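Local structure of metallo-beta-lactamase (Pseudomonas stutzeri, 4ZEJ) at residues A[5-10]-A[19-24]; A[13-18]-A[33-38]; A[45-50]-A[79-84]; A[99-104]-A[139-144]; A[157-162]-A[193-198]. The protein probably hydrolyses beta-lactam antibiotics to substituted beta-amino acids, as a zinc-dependent class B metallo-beta-lactamase of the periplasm. All coordinates share one frame; numbering follows the deposited sequence.

Contact 1 of 5, residues A[5-10]-A[19-24]; sequences ELRIEK and TSYSRV
The guanidinium of R7 shows how one flat group can use its face and its edge for different purposes. One face lies on T19, whose CB sits 3.9 Å above the plane, over its centre, and whose CG2 is 3.8 Å from NH1 of R7. The edge does the polar work. In the plane, NH1 of R7 donates to OH of Y21 at 2.9 Å with an N-H...O angle of 157°; slightly tilted from it, NE of R7 makes a salt bridge to OE1 of E9 at 2.9 Å. The tyrosine ring also receives NH1 at its edge, the two planes being inclined by 43°. Bonds at NE and NH1 thus limit rotation of the guanidinium above the threonine. With chi1 at 62°, CG of R7 is wedged between its own N and carbonyl carbon, and the chain then runs extended alongside T19. A water links the neighbours, donating to OE1 of E9 and accepting from OG1 of T19. Below this layer, R7 and T19 exchange two backbone hydrogen bonds as an antiparallel hydrogen-bonded pair, and CA of L6 makes a CA-H...O contact with O of T19 (3.4 Å). CD1 of L6 touches CB of S20 at 4.1 Å, while OG of S20 bonds to N of W50. This is a beta hairpin, joining outermost strand 7-12 to strand 15-24 in the first sheet of the metallo-beta-lactamase fold.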
# COMPACT_ATOMS: atom_id res chain seq x y z
N GLU A 5 8.60 -14.68 -9.43
CA GLU A 5 9.25 -14.27 -8.19
C GLU A 5 9.02 -12.77 -7.97
O GLU A 5 8.64 -12.05 -8.88
CB GLU A 5 10.77 -14.52 -8.26
CG GLU A 5 11.20 -15.97 -8.55
CD GLU A 5 10.94 -16.95 -7.42
OE1 GLU A 5 10.96 -18.17 -7.69
OE2 GLU A 5 10.71 -16.53 -6.26
N LEU A 6 9.26 -12.31 -6.74
CA LEU A 6 9.27 -10.88 -6.44
C LEU A 6 10.34 -10.19 -7.27
O LEU A 6 11.40 -10.76 -7.51
CB LEU A 6 9.62 -10.65 -4.95
CG LEU A 6 9.66 -9.19 -4.47
CD1 LEU A 6 8.52 -8.82 -3.55
CD2 LEU A 6 10.97 -8.91 -3.76
N ARG A 7 10.08 -8.95 -7.67
CA ARG A 7 11.15 -8.10 -8.18
C ARG A 7 11.13 -6.73 -7.51
O ARG A 7 10.12 -6.32 -6.93
CB ARG A 7 11.11 -7.99 -9.70
CG ARG A 7 9.85 -7.37 -10.23
CD ARG A 7 9.92 -7.29 -11.74
NE ARG A 7 8.86 -6.46 -12.26
CZ ARG A 7 7.61 -6.85 -12.51
NH1 ARG A 7 7.20 -8.09 -12.26
NH2 ARG A 7 6.76 -5.97 -13.02
N ILE A 8 12.29 -6.08 -7.53
CA ILE A 8 12.48 -4.79 -6.87
C ILE A 8 13.11 -3.86 -7.87
O ILE A 8 14.15 -4.19 -8.45
CB ILE A 8 13.35 -4.91 -5.60
CG1 ILE A 8 12.75 -5.93 -4.62
CG2 ILE A 8 13.45 -3.56 -4.90
CD1 ILE A 8 13.74 -6.43 -3.59
N GLU A 9 12.49 -2.70 -8.10
CA GLU A 9 12.95 -1.77 -9.13
C GLU A 9 12.95 -0.35 -8.57
O GLU A 9 12.07 0.02 -7.79
CB GLU A 9 12.06 -1.95 -10.39
CG GLU A 9 12.38 -3.26 -11.13
CD GLU A 9 11.32 -3.74 -12.11
OE1 GLU A 9 10.18 -3.95 -11.68
OE2 GLU A 9 11.64 -3.96 -13.30
N LYS A 10 13.95 0.45 -8.94
CA LYS A 10 14.05 1.82 -8.43
C LYS A 10 13.01 2.73 -9.09
O LYS A 10 12.86 2.70 -10.30
CB LYS A 10 15.46 2.38 -8.69
CG LYS A 10 15.74 3.71 -8.00
CD LYS A 10 17.20 4.09 -8.20
CE LYS A 10 17.52 5.49 -7.72
NZ LYS A 10 18.93 5.85 -8.04
N THR A 19 7.22 -5.59 -6.67
CA THR A 19 6.11 -6.18 -7.40
C THR A 19 6.09 -7.67 -7.11
O THR A 19 7.11 -8.35 -7.29
CB THR A 19 6.23 -5.95 -8.92
OG1 THR A 19 6.36 -4.55 -9.19
CG2 THR A 19 4.98 -6.48 -9.64
N SER A 20 4.94 -8.16 -6.65
CA SER A 20 4.73 -9.57 -6.43
C SER A 20 3.37 -9.96 -6.95
O SER A 20 2.56 -9.08 -7.34
CB SER A 20 4.87 -9.93 -4.94
OG SER A 20 3.92 -9.25 -4.14
N TYR A 21 3.11 -11.27 -6.97
CA TYR A 21 1.91 -11.78 -7.60
C TYR A 21 1.16 -12.84 -6.80
O TYR A 21 1.75 -13.53 -5.95
CB TYR A 21 2.26 -12.42 -8.93
CG TYR A 21 2.95 -11.58 -9.98
CD1 TYR A 21 2.24 -11.08 -11.06
CD2 TYR A 21 4.34 -11.36 -9.95
CE1 TYR A 21 2.86 -10.38 -12.08
CE2 TYR A 21 4.97 -10.64 -10.96
CZ TYR A 21 4.22 -10.16 -12.03
OH TYR A 21 4.83 -9.49 -13.05
N SER A 22 -0.12 -13.00 -7.11
CA SER A 22 -0.89 -14.17 -6.67
C SER A 22 -1.89 -14.55 -7.73
O SER A 22 -2.31 -13.70 -8.52
CB SER A 22 -1.61 -13.88 -5.35
OG SER A 22 -2.27 -15.03 -4.86
N ARG A 23 -2.25 -15.82 -7.78
CA ARG A 23 -3.35 -16.26 -8.63
C ARG A 23 -4.63 -16.19 -7.80
O ARG A 23 -4.73 -16.87 -6.78
CB ARG A 23 -3.11 -17.67 -9.16
CG ARG A 23 -2.03 -17.70 -10.23
CD ARG A 23 -1.76 -19.11 -10.68
NE ARG A 23 -0.72 -19.24 -11.70
CZ ARG A 23 -0.92 -19.28 -13.03
NH1 ARG A 23 -2.14 -19.15 -13.56
NH2 ARG A 23 0.13 -19.46 -13.84
N VAL A 24 -5.58 -15.34 -8.23
CA VAL A 24 -6.82 -15.08 -7.50
C VAL A 24 -7.99 -15.61 -8.32
O VAL A 24 -8.08 -15.35 -9.52
CB VAL A 24 -7.03 -13.56 -7.27
CG1 VAL A 24 -8.33 -13.29 -6.51
CG2 VAL A 24 -5.82 -12.97 -6.54
O HOH W 1 8.96 -3.73 -9.24

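Contact 2 of 5, residues A[13-18]-A[33-38]; sequences ENIFLH and NGLVVI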
# COMPACT_ATOMS: atom_id res chain seq x y z
N GLU A 13 15.55 8.25 -6.42
CA GLU A 13 16.49 8.19 -5.30
C GLU A 13 15.75 7.77 -4.02
O GLU A 13 14.73 8.37 -3.66
CB GLU A 13 17.20 9.53 -5.07
CG GLU A 13 18.26 9.51 -3.96
CD GLU A 13 18.86 10.87 -3.66
OE1 GLU A 13 18.34 11.88 -4.17
OE2 GLU A 13 19.86 10.93 -2.91
N ASN A 14 16.26 6.73 -3.37
CA ASN A 14 15.77 6.27 -2.07
C ASN A 14 14.41 5.56 -2.09
O ASN A 14 13.91 5.20 -1.02
CB ASN A 14 15.79 7.40 -1.02
CG ASN A 14 17.19 7.81 -0.62
OD1 ASN A 14 18.07 6.96 -0.51
ND2 ASN A 14 17.41 9.10 -0.39
N ILE A 15 13.82 5.33 -3.26
CA ILE A 15 12.47 4.75 -3.35
C ILE A 15 12.46 3.59 -4.32
O ILE A 15 12.80 3.74 -5.50
CB ILE A 15 11.41 5.80 -3.78
CG1 ILE A 15 11.42 7.02 -2.85
CG2 ILE A 15 10.02 5.15 -3.87
CD1 ILE A 15 10.98 6.77 -1.42
N PHE A 16 12.05 2.42 -3.83
CA PHE A 16 12.02 1.21 -4.62
C PHE A 16 10.61 0.62 -4.63
O PHE A 16 9.95 0.59 -3.60
CB PHE A 16 13.01 0.19 -4.07
CG PHE A 16 14.44 0.65 -4.17
CD1 PHE A 16 15.22 0.28 -5.26
CD2 PHE A 16 14.98 1.50 -3.21
CE1 PHE A 16 16.54 0.72 -5.37
CE2 PHE A 16 16.29 1.96 -3.32
CZ PHE A 16 17.07 1.57 -4.39
N LEU A 17 10.19 0.17 -5.81
CA LEU A 17 8.90 -0.49 -6.00
C LEU A 17 9.12 -1.98 -5.96
O LEU A 17 10.00 -2.49 -6.67
CB LEU A 17 8.35 -0.10 -7.37
CG LEU A 17 7.00 -0.70 -7.75
CD1 LEU A 17 5.90 0.01 -6.99
CD2 LEU A 17 6.80 -0.57 -9.26
N HIS A 18 8.37 -2.68 -5.11
CA HIS A 18 8.37 -4.13 -5.13
C HIS A 18 7.07 -4.64 -5.76
O HIS A 18 5.99 -4.13 -5.47
CB HIS A 18 8.69 -4.77 -3.76
CG HIS A 18 7.68 -4.54 -2.68
ND1 HIS A 18 6.52 -5.27 -2.57
CD2 HIS A 18 7.73 -3.76 -1.57
CE1 HIS A 18 5.87 -4.91 -1.48
NE2 HIS A 18 6.59 -4.01 -0.85
N ASN A 33 1.67 -4.03 -5.94
CA ASN A 33 2.76 -3.08 -5.68
C ASN A 33 2.89 -2.70 -4.22
O ASN A 33 1.89 -2.48 -3.53
CB ASN A 33 2.52 -1.78 -6.43
CG ASN A 33 2.35 -1.98 -7.92
OD1 ASN A 33 2.85 -2.95 -8.49
ND2 ASN A 33 1.64 -1.06 -8.56
N GLY A 34 4.13 -2.58 -3.76
CA GLY A 34 4.45 -1.93 -2.50
C GLY A 34 5.77 -1.20 -2.66
O GLY A 34 6.33 -1.17 -3.76
N LEU A 35 6.26 -0.60 -1.58
CA LEU A 35 7.51 0.17 -1.63
C LEU A 35 8.49 -0.26 -0.57
O LEU A 35 8.10 -0.81 0.48
CB LEU A 35 7.26 1.67 -1.42
CG LEU A 35 6.36 2.46 -2.34
CD1 LEU A 35 6.25 3.90 -1.86
CD2 LEU A 35 6.90 2.37 -3.76
N VAL A 36 9.77 -0.01 -0.86
CA VAL A 36 10.78 0.13 0.20
C VAL A 36 11.24 1.58 0.16
O VAL A 36 11.66 2.07 -0.90
CB VAL A 36 11.99 -0.80 -0.00
CG1 VAL A 36 12.99 -0.64 1.15
CG2 VAL A 36 11.57 -2.26 -0.12
N VAL A 37 11.15 2.26 1.31
CA VAL A 37 11.55 3.65 1.46
C VAL A 37 12.87 3.65 2.23
O VAL A 37 12.95 3.04 3.30
CB VAL A 37 10.48 4.47 2.22
CG1 VAL A 37 10.94 5.91 2.45
CG2 VAL A 37 9.15 4.45 1.45
N ILE A 38 13.88 4.31 1.67
CA ILE A 38 15.20 4.42 2.28
C ILE A 38 15.44 5.86 2.76
O ILE A 38 15.07 6.82 2.09
CB ILE A 38 16.33 4.02 1.29
CG1 ILE A 38 16.07 2.65 0.65
CG2 ILE A 38 17.69 4.03 1.97
CD1 ILE A 38 16.02 1.48 1.60
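O of F16 is approached by two donors of the partner strand: N of V36 makes a 2.8 Å hydrogen bond to it, and CA of L35 adds a CA-H...O contact at 3.2 Å. Similar bonds continue along the antiparallel ladder, reaching as far as I38, whose N lies 2.8 Å from O of N14. Where the ladder nears the zinc site, an aromatic ring replaces ordinary side-chain pairing. The imidazole of H18 lies over G34, with CA of G34 3.6 Å from the ring centroid and 21° off the normal, a CH-pi contact. Its chi1 of 66° folds the ring back across the neighbouring strand, and NE2 of H18 makes a weak bond to O of D47. On this same face CE2 of F16 touches CG1 of I38 at 4.0 Å. The other face is aliphatic: CD1 of I15 lies 4.0 Å from CG1 of V37, these two side chains running side by side, and CD1 of L17 lies 4.1 Å from CD2 of L35. H18 and V36 pack on L58 of helix 52-64, and the ring of F16 meets W61 edge-to-face. I15, L35 and V37 instead cover L147 of strand 144-147 in the second sheet, while strand 42-46 flanks strand 30-39.

Contact 3 of 5, residues A[45-50]-A[79-84]; sequences IVDTPW and EDRTAG. With ZN (zinc ion), chain C.
The side chains of R81 and D47 cross at a slant, with the guanidinium and carboxylate planes nearly perpendicular (84°). NH1 of R81 points to OD2 of D47 within the guanidinium plane (2.8 Å) but reaches that oxygen from above the carboxylate plane; OD2 also takes a bond from OG1 of T75. Bends at chi2 and chi3 curl the arginine so that the same flat group serves D80: NH2 of R81 donates to OD2 of D80 at 3.0 Å, again from above the carboxylate. OD2 of D80 is itself 2.0 Å from the zinc ion, so this network positions a metal ligand from the second shell. Beneath it, the indole of W50 lies broadside to D80, whose CB stands 3.5 Å from the centroid of the six-membered ring, 11° off its normal. The carboxylate is turned 48° from the indole plane. Nearby, OG1 of T48 works in both directions, accepting from N of G84 at 3.0 Å and donating to O of P49 at 2.9 Å, and N of T48 bonds to O of R81. C157 and H199 complete the protein ligands of this zinc. With H76 and H78, which bind the other metal, D80 forms the His-X-His-X-Asp motif of the metallo-beta-lactamase superfamily.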
# COMPACT_ATOMS: atom_id res chain seq x y z
N ILE A 45 9.13 -0.68 4.91
CA ILE A 45 8.32 -1.34 3.90
C ILE A 45 6.91 -0.76 3.90
O ILE A 45 6.29 -0.67 4.95
CB ILE A 45 8.29 -2.88 4.16
CG1 ILE A 45 9.68 -3.50 3.95
CG2 ILE A 45 7.27 -3.56 3.25
CD1 ILE A 45 9.87 -4.87 4.56
N VAL A 46 6.40 -0.37 2.73
CA VAL A 46 5.01 0.06 2.57
C VAL A 46 4.29 -1.06 1.82
O VAL A 46 4.51 -1.26 0.62
CB VAL A 46 4.87 1.42 1.83
CG1 VAL A 46 3.41 1.84 1.73
CG2 VAL A 46 5.69 2.51 2.52
N ASP A 47 3.45 -1.78 2.56
CA ASP A 47 2.75 -3.00 2.14
C ASP A 47 3.66 -4.20 1.89
O ASP A 47 4.72 -4.09 1.29
CB ASP A 47 1.83 -2.73 0.96
CG ASP A 47 0.63 -1.90 1.34
OD1 ASP A 47 0.12 -2.05 2.48
OD2 ASP A 47 0.14 -1.13 0.49
N THR A 48 3.24 -5.36 2.38
CA THR A 48 4.02 -6.56 2.22
C THR A 48 3.81 -7.14 0.83
O THR A 48 2.78 -6.86 0.19
CB THR A 48 3.70 -7.65 3.27
OG1 THR A 48 2.44 -8.27 2.99
CG2 THR A 48 3.70 -7.08 4.68
N PRO A 49 4.76 -7.97 0.37
CA PRO A 49 4.47 -8.83 -0.76
C PRO A 49 3.32 -9.78 -0.45
O PRO A 49 2.90 -9.91 0.70
CB PRO A 49 5.77 -9.59 -0.97
CG PRO A 49 6.82 -8.66 -0.44
CD PRO A 49 6.17 -8.06 0.77
N TRP A 50 2.85 -10.45 -1.48
CA TRP A 50 1.63 -11.25 -1.41
C TRP A 50 1.88 -12.69 -0.98
O TRP A 50 0.99 -13.51 -1.10
CB TRP A 50 0.94 -11.20 -2.78
CG TRP A 50 -0.56 -11.34 -2.79
CD1 TRP A 50 -1.37 -11.97 -1.86
CD2 TRP A 50 -1.42 -10.89 -3.83
NE1 TRP A 50 -2.68 -11.90 -2.26
CE2 TRP A 50 -2.74 -11.26 -3.46
CE3 TRP A 50 -1.21 -10.21 -5.04
CZ2 TRP A 50 -3.84 -10.97 -4.27
CZ3 TRP A 50 -2.30 -9.93 -5.83
CH2 TRP A 50 -3.60 -10.30 -5.44
N GLU A 79 -5.19 -9.39 1.78
CA GLU A 79 -3.96 -10.19 1.74
C GLU A 79 -2.85 -9.64 0.85
O GLU A 79 -1.66 -9.84 1.17
CB GLU A 79 -4.27 -11.63 1.32
CG GLU A 79 -5.02 -12.42 2.39
CD GLU A 79 -5.34 -13.85 1.99
OE1 GLU A 79 -4.62 -14.43 1.14
OE2 GLU A 79 -6.30 -14.41 2.55
N ASP A 80 -3.20 -8.94 -0.22
CA ASP A 80 -2.17 -8.32 -1.07
C ASP A 80 -1.40 -7.20 -0.35
O ASP A 80 -0.34 -6.81 -0.82
CB ASP A 80 -2.72 -7.83 -2.42
CG ASP A 80 -3.76 -6.74 -2.31
OD1 ASP A 80 -4.64 -6.85 -1.46
OD2 ASP A 80 -3.72 -5.78 -3.09
N ARG A 81 -1.91 -6.70 0.78
CA ARG A 81 -1.21 -5.70 1.61
C ARG A 81 -0.56 -6.25 2.89
O ARG A 81 0.35 -5.62 3.45
CB ARG A 81 -2.22 -4.64 2.07
CG ARG A 81 -3.14 -4.02 1.04
CD ARG A 81 -2.39 -3.13 0.06
NE ARG A 81 -2.18 -3.79 -1.21
CZ ARG A 81 -1.30 -3.42 -2.14
NH1 ARG A 81 -0.46 -2.38 -1.98
NH2 ARG A 81 -1.25 -4.12 -3.25
N THR A 82 -1.08 -7.37 3.39
CA THR A 82 -0.81 -7.88 4.73
C THR A 82 -0.31 -9.33 4.79
O THR A 82 0.00 -9.81 5.87
CB THR A 82 -2.10 -7.83 5.59
OG1 THR A 82 -3.12 -8.63 4.96
CG2 THR A 82 -2.56 -6.41 5.79
N ALA A 83 -0.19 -10.02 3.65
CA ALA A 83 0.20 -11.45 3.64
C ALA A 83 1.46 -11.75 4.47
O ALA A 83 1.54 -12.80 5.12
CB ALA A 83 0.40 -11.96 2.21
N GLY A 84 2.43 -10.86 4.43
CA GLY A 84 3.70 -11.05 5.13
C GLY A 84 3.78 -10.60 6.58
O GLY A 84 4.85 -10.71 7.19
ZN ZN C . -5.08 -4.48 -3.85

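Contact 4 of 5, residues A[99-104]-A[139-144]; sequences TSTNHL and TIDNVV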
# COMPACT_ATOMS: atom_id res chain seq x y z
N THR A 99 -5.91 1.22 13.45
CA THR A 99 -6.95 0.64 14.31
C THR A 99 -7.99 -0.13 13.49
O THR A 99 -8.30 -1.29 13.80
CB THR A 99 -7.67 1.76 15.11
OG1 THR A 99 -6.70 2.49 15.87
CG2 THR A 99 -8.71 1.19 16.08
N SER A 100 -8.51 0.51 12.44
CA SER A 100 -9.55 -0.09 11.62
C SER A 100 -9.03 -1.33 10.88
O SER A 100 -9.69 -2.36 10.87
CB SER A 100 -10.12 0.92 10.62
OG SER A 100 -11.18 0.35 9.87
N THR A 101 -7.85 -1.22 10.28
CA THR A 101 -7.22 -2.36 9.61
C THR A 101 -6.95 -3.54 10.54
O THR A 101 -7.28 -4.67 10.20
CB THR A 101 -5.92 -1.93 8.91
OG1 THR A 101 -6.26 -0.97 7.90
CG2 THR A 101 -5.19 -3.11 8.30
N ASN A 102 -6.36 -3.28 11.71
CA ASN A 102 -6.13 -4.34 12.71
C ASN A 102 -7.43 -4.99 13.21
O ASN A 102 -7.46 -6.21 13.40
CB ASN A 102 -5.29 -3.83 13.90
CG ASN A 102 -3.84 -4.31 13.86
OD1 ASN A 102 -3.37 -4.89 12.87
ND2 ASN A 102 -3.13 -4.08 14.95
N HIS A 103 -8.49 -4.20 13.39
CA HIS A 103 -9.81 -4.74 13.74
C HIS A 103 -10.33 -5.69 12.68
O HIS A 103 -10.83 -6.78 12.98
CB HIS A 103 -10.83 -3.61 13.96
CG HIS A 103 -12.21 -4.08 14.29
ND1 HIS A 103 -12.54 -4.60 15.52
CD2 HIS A 103 -13.35 -4.13 13.55
CE1 HIS A 103 -13.82 -4.94 15.53
NE2 HIS A 103 -14.33 -4.66 14.35
N LEU A 104 -10.21 -5.29 11.42
CA LEU A 104 -10.64 -6.12 10.30
C LEU A 104 -9.80 -7.38 10.13
O LEU A 104 -10.35 -8.43 9.79
CB LEU A 104 -10.68 -5.31 8.99
CG LEU A 104 -11.85 -4.32 8.92
CD1 LEU A 104 -11.61 -3.25 7.86
CD2 LEU A 104 -13.17 -5.04 8.66
N THR A 139 -12.00 0.07 0.41
CA THR A 139 -12.54 -0.47 1.66
C THR A 139 -12.75 0.67 2.64
O THR A 139 -12.32 1.81 2.39
CB THR A 139 -11.58 -1.47 2.33
OG1 THR A 139 -10.31 -0.82 2.55
CG2 THR A 139 -11.39 -2.74 1.48
N ILE A 140 -13.40 0.36 3.76
CA ILE A 140 -13.59 1.35 4.81
C ILE A 140 -12.28 1.76 5.47
O ILE A 140 -12.18 2.90 5.95
CB ILE A 140 -14.63 0.87 5.88
CG1 ILE A 140 -15.13 2.04 6.75
CG2 ILE A 140 -14.05 -0.22 6.76
CD1 ILE A 140 -15.70 3.22 5.99
N ASP A 141 -11.28 0.87 5.51
CA ASP A 141 -10.03 1.14 6.24
C ASP A 141 -8.89 1.73 5.39
O ASP A 141 -7.85 2.08 5.94
CB ASP A 141 -9.54 -0.12 6.97
CG ASP A 141 -9.14 -1.24 6.03
OD1 ASP A 141 -8.13 -1.94 6.32
OD2 ASP A 141 -9.83 -1.43 5.01
N ASN A 142 -9.07 1.85 4.08
CA ASN A 142 -7.95 2.24 3.22
C ASN A 142 -7.27 3.57 3.59
O ASN A 142 -7.94 4.55 3.86
CB ASN A 142 -8.28 2.14 1.70
CG ASN A 142 -9.48 2.97 1.23
OD1 ASN A 142 -10.04 2.64 0.19
ND2 ASN A 142 -9.85 4.04 1.92
N VAL A 143 -5.94 3.57 3.62
CA VAL A 143 -5.16 4.77 3.88
C VAL A 143 -4.15 4.94 2.78
O VAL A 143 -3.77 3.98 2.08
CB VAL A 143 -4.45 4.74 5.26
CG1 VAL A 143 -5.48 4.71 6.38
CG2 VAL A 143 -3.50 3.55 5.39
N VAL A 144 -3.68 6.18 2.64
CA VAL A 144 -2.63 6.53 1.69
C VAL A 144 -1.39 6.93 2.49
O VAL A 144 -1.48 7.27 3.68
CB VAL A 144 -3.09 7.62 0.67
CG1 VAL A 144 -4.32 7.15 -0.08
CG2 VAL A 144 -3.33 8.96 1.35
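A second shell of the zinc site is built where T101 of helix 99-107 meets D141 in the loop that follows the zinc ligand H138. OG1 of T101 donates to OD1 of D141 at 2.6 Å, reaching the anti side of the carboxylate about 20° out of its plane, with the two side chains crossing at about a right angle. The other oxygen is held from within the loop: OG1 of T139 donates to OD2 of D141, likewise at 2.6 Å and on the anti side. Two hydroxyls, one on each oxygen, therefore limit rotation of the carboxylate and probably help to stabilise its charge. The chi1 of D141, 65°, tucks CG between the backbone N and carbonyl carbon and lets its flanks be packed by the helix. OG of S100 rests 3.4 Å from CB of D141, and CD1 of L104 comes 3.7 Å from CG of D141. The same CD1 of L104 meets CG2 of I140 at 4.0 Å, a small apolar touch beside the carboxylate. Within the loop, N of T139 bonds to OD1 of N142, bracing the turn. Since D141 also packs on H76, a ligand of the first zinc, this is the outer scaffold of a binuclear metallo-beta-lactamase site.

Contact 5 of 5, residues A[157-162]-A[193-198]; sequences CFVRSL and QIVIPG. With ZN (zinc ion), chain C.
V159 and P197 form the close-packed centre of this contact, which is held by van der Waals packing rather than by hydrogen bonds between the segments. CB of P197 presses to 3.3 Å from O of V159, with N of S161 4.0 Å from the same CB. Behind it, CG1 of V159 meets CG1 of V195 at 3.9 Å, the two valines crossing at about a right angle. The chi1 of V159, 179°, sets this CG1 opposite the backbone N, where it also reaches CB of P197 at 4.5 Å. Toward the metal, SG of C157 lies 3.9 Å from CA of G198, so the sulfur packs directly against the glycine backbone. That sulfur binds the zinc ion at 2.2 Å, in a site completed on the protein side by D80 and H199. Packing is looser beyond the proline: CB of S161 is 4.4 Å from CG of P197, and OG of S161 turns to D163 and S164. The side chain of R160, partly exposed, leaves the backbone away from the strand, and its NE bonds to O of G166. Around this core, L207 of helix 206-218 packs on both V159 and P197, F158 stacks on W178 of helix 175-188, and strand 152-156 lies beside strand 194-197 at the margin of the second sheet.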
# COMPACT_ATOMS: atom_id res chain seq x y z
N CYS A 157 -4.59 0.46 -2.94
CA CYS A 157 -5.69 0.02 -3.77
C CYS A 157 -6.85 1.03 -3.80
O CYS A 157 -7.80 0.89 -4.57
CB CYS A 157 -6.11 -1.38 -3.33
SG CYS A 157 -4.62 -2.42 -3.27
N PHE A 158 -6.73 2.08 -2.98
CA PHE A 158 -7.57 3.28 -3.09
C PHE A 158 -7.41 4.02 -4.43
O PHE A 158 -8.32 4.75 -4.85
CB PHE A 158 -7.24 4.21 -1.90
CG PHE A 158 -8.00 5.51 -1.90
CD1 PHE A 158 -7.39 6.69 -2.31
CD2 PHE A 158 -9.31 5.56 -1.46
CE1 PHE A 158 -8.08 7.88 -2.29
CE2 PHE A 158 -10.01 6.76 -1.44
CZ PHE A 158 -9.39 7.91 -1.85
N VAL A 159 -6.25 3.87 -5.07
CA VAL A 159 -5.95 4.49 -6.35
C VAL A 159 -5.79 3.44 -7.44
O VAL A 159 -5.01 2.49 -7.28
CB VAL A 159 -4.66 5.35 -6.25
CG1 VAL A 159 -4.31 5.98 -7.59
CG2 VAL A 159 -4.86 6.43 -5.19
N ARG A 160 -6.50 3.64 -8.55
CA ARG A 160 -6.43 2.77 -9.72
C ARG A 160 -5.45 3.31 -10.76
O ARG A 160 -5.25 4.54 -10.87
CB ARG A 160 -7.82 2.63 -10.36
CG ARG A 160 -8.90 2.17 -9.39
CD ARG A 160 -8.71 0.73 -8.97
NE ARG A 160 -8.93 -0.16 -10.13
CZ ARG A 160 -8.62 -1.44 -10.17
NH1 ARG A 160 -8.06 -2.08 -9.11
NH2 ARG A 160 -8.88 -2.11 -11.28
N SER A 161 -4.86 2.39 -11.52
CA SER A 161 -3.99 2.76 -12.64
C SER A 161 -4.80 3.41 -13.77
O SER A 161 -6.00 3.22 -13.86
CB SER A 161 -3.27 1.53 -13.20
OG SER A 161 -4.21 0.57 -13.65
N LEU A 162 -4.12 4.14 -14.65
CA LEU A 162 -4.79 4.86 -15.76
C LEU A 162 -5.42 3.91 -16.78
O LEU A 162 -6.44 4.24 -17.39
CB LEU A 162 -3.85 5.83 -16.48
CG LEU A 162 -3.37 7.07 -15.74
CD1 LEU A 162 -2.49 7.89 -16.66
CD2 LEU A 162 -4.51 7.93 -15.21
N GLN A 193 4.14 14.53 -7.10
CA GLN A 193 4.73 14.39 -8.44
C GLN A 193 4.54 12.98 -8.99
O GLN A 193 4.48 12.80 -10.21
CB GLN A 193 6.22 14.75 -8.40
CG GLN A 193 6.47 16.24 -8.14
CD GLN A 193 7.93 16.59 -7.93
OE1 GLN A 193 8.82 15.80 -8.22
NE2 GLN A 193 8.18 17.81 -7.45
N ILE A 194 4.48 11.99 -8.10
CA ILE A 194 4.33 10.60 -8.48
C ILE A 194 3.24 10.02 -7.59
O ILE A 194 3.24 10.25 -6.37
CB ILE A 194 5.65 9.81 -8.30
CG1 ILE A 194 6.74 10.36 -9.23
CG2 ILE A 194 5.42 8.30 -8.51
CD1 ILE A 194 8.14 9.82 -8.98
N VAL A 195 2.32 9.29 -8.20
CA VAL A 195 1.33 8.52 -7.50
C VAL A 195 1.47 7.05 -7.87
O VAL A 195 1.56 6.70 -9.06
CB VAL A 195 -0.10 9.01 -7.81
CG1 VAL A 195 -1.13 8.12 -7.12
CG2 VAL A 195 -0.26 10.47 -7.39
N ILE A 196 1.49 6.21 -6.84
CA ILE A 196 1.68 4.77 -7.01
C ILE A 196 0.38 4.04 -6.63
O ILE A 196 -0.09 4.12 -5.49
CB ILE A 196 2.91 4.30 -6.20
CG1 ILE A 196 4.14 5.11 -6.70
CG2 ILE A 196 3.10 2.78 -6.33
CD1 ILE A 196 5.47 4.77 -6.15
N PRO A 197 -0.22 3.31 -7.60
CA PRO A 197 -1.41 2.50 -7.30
C PRO A 197 -1.02 1.16 -6.67
O PRO A 197 0.12 0.72 -6.79
CB PRO A 197 -2.03 2.28 -8.69
CG PRO A 197 -0.85 2.20 -9.59
CD PRO A 197 0.17 3.16 -9.02
N GLY A 198 -1.98 0.51 -6.02
CA GLY A 198 -1.80 -0.82 -5.47
C GLY A 198 -1.54 -1.86 -6.55
O GLY A 198 -0.86 -2.84 -6.30
ZN ZN C . -5.08 -4.48 -3.85

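Overall arrangement
From the N terminus, contact 1 closes the first hairpin, and contact 2 opens before it closes, so the two cross and share strand 15-24. Contacts 3, 4 and 5 then follow in series, none nested in another. Contact 3 closes a loop that runs out through helix 52-64 and strand 68-73 and returns at the zinc ligands. Contact 4 closes the next, linking helix 99-107 to the loop ahead of strand 144-147, and contact 5 closes the last, within the second half. N33 of contact 2 bonds to R81 of contact 3 and to P197 and G198 of contact 5, joining the two sheets; contacts 3 and 5 share one zinc ion.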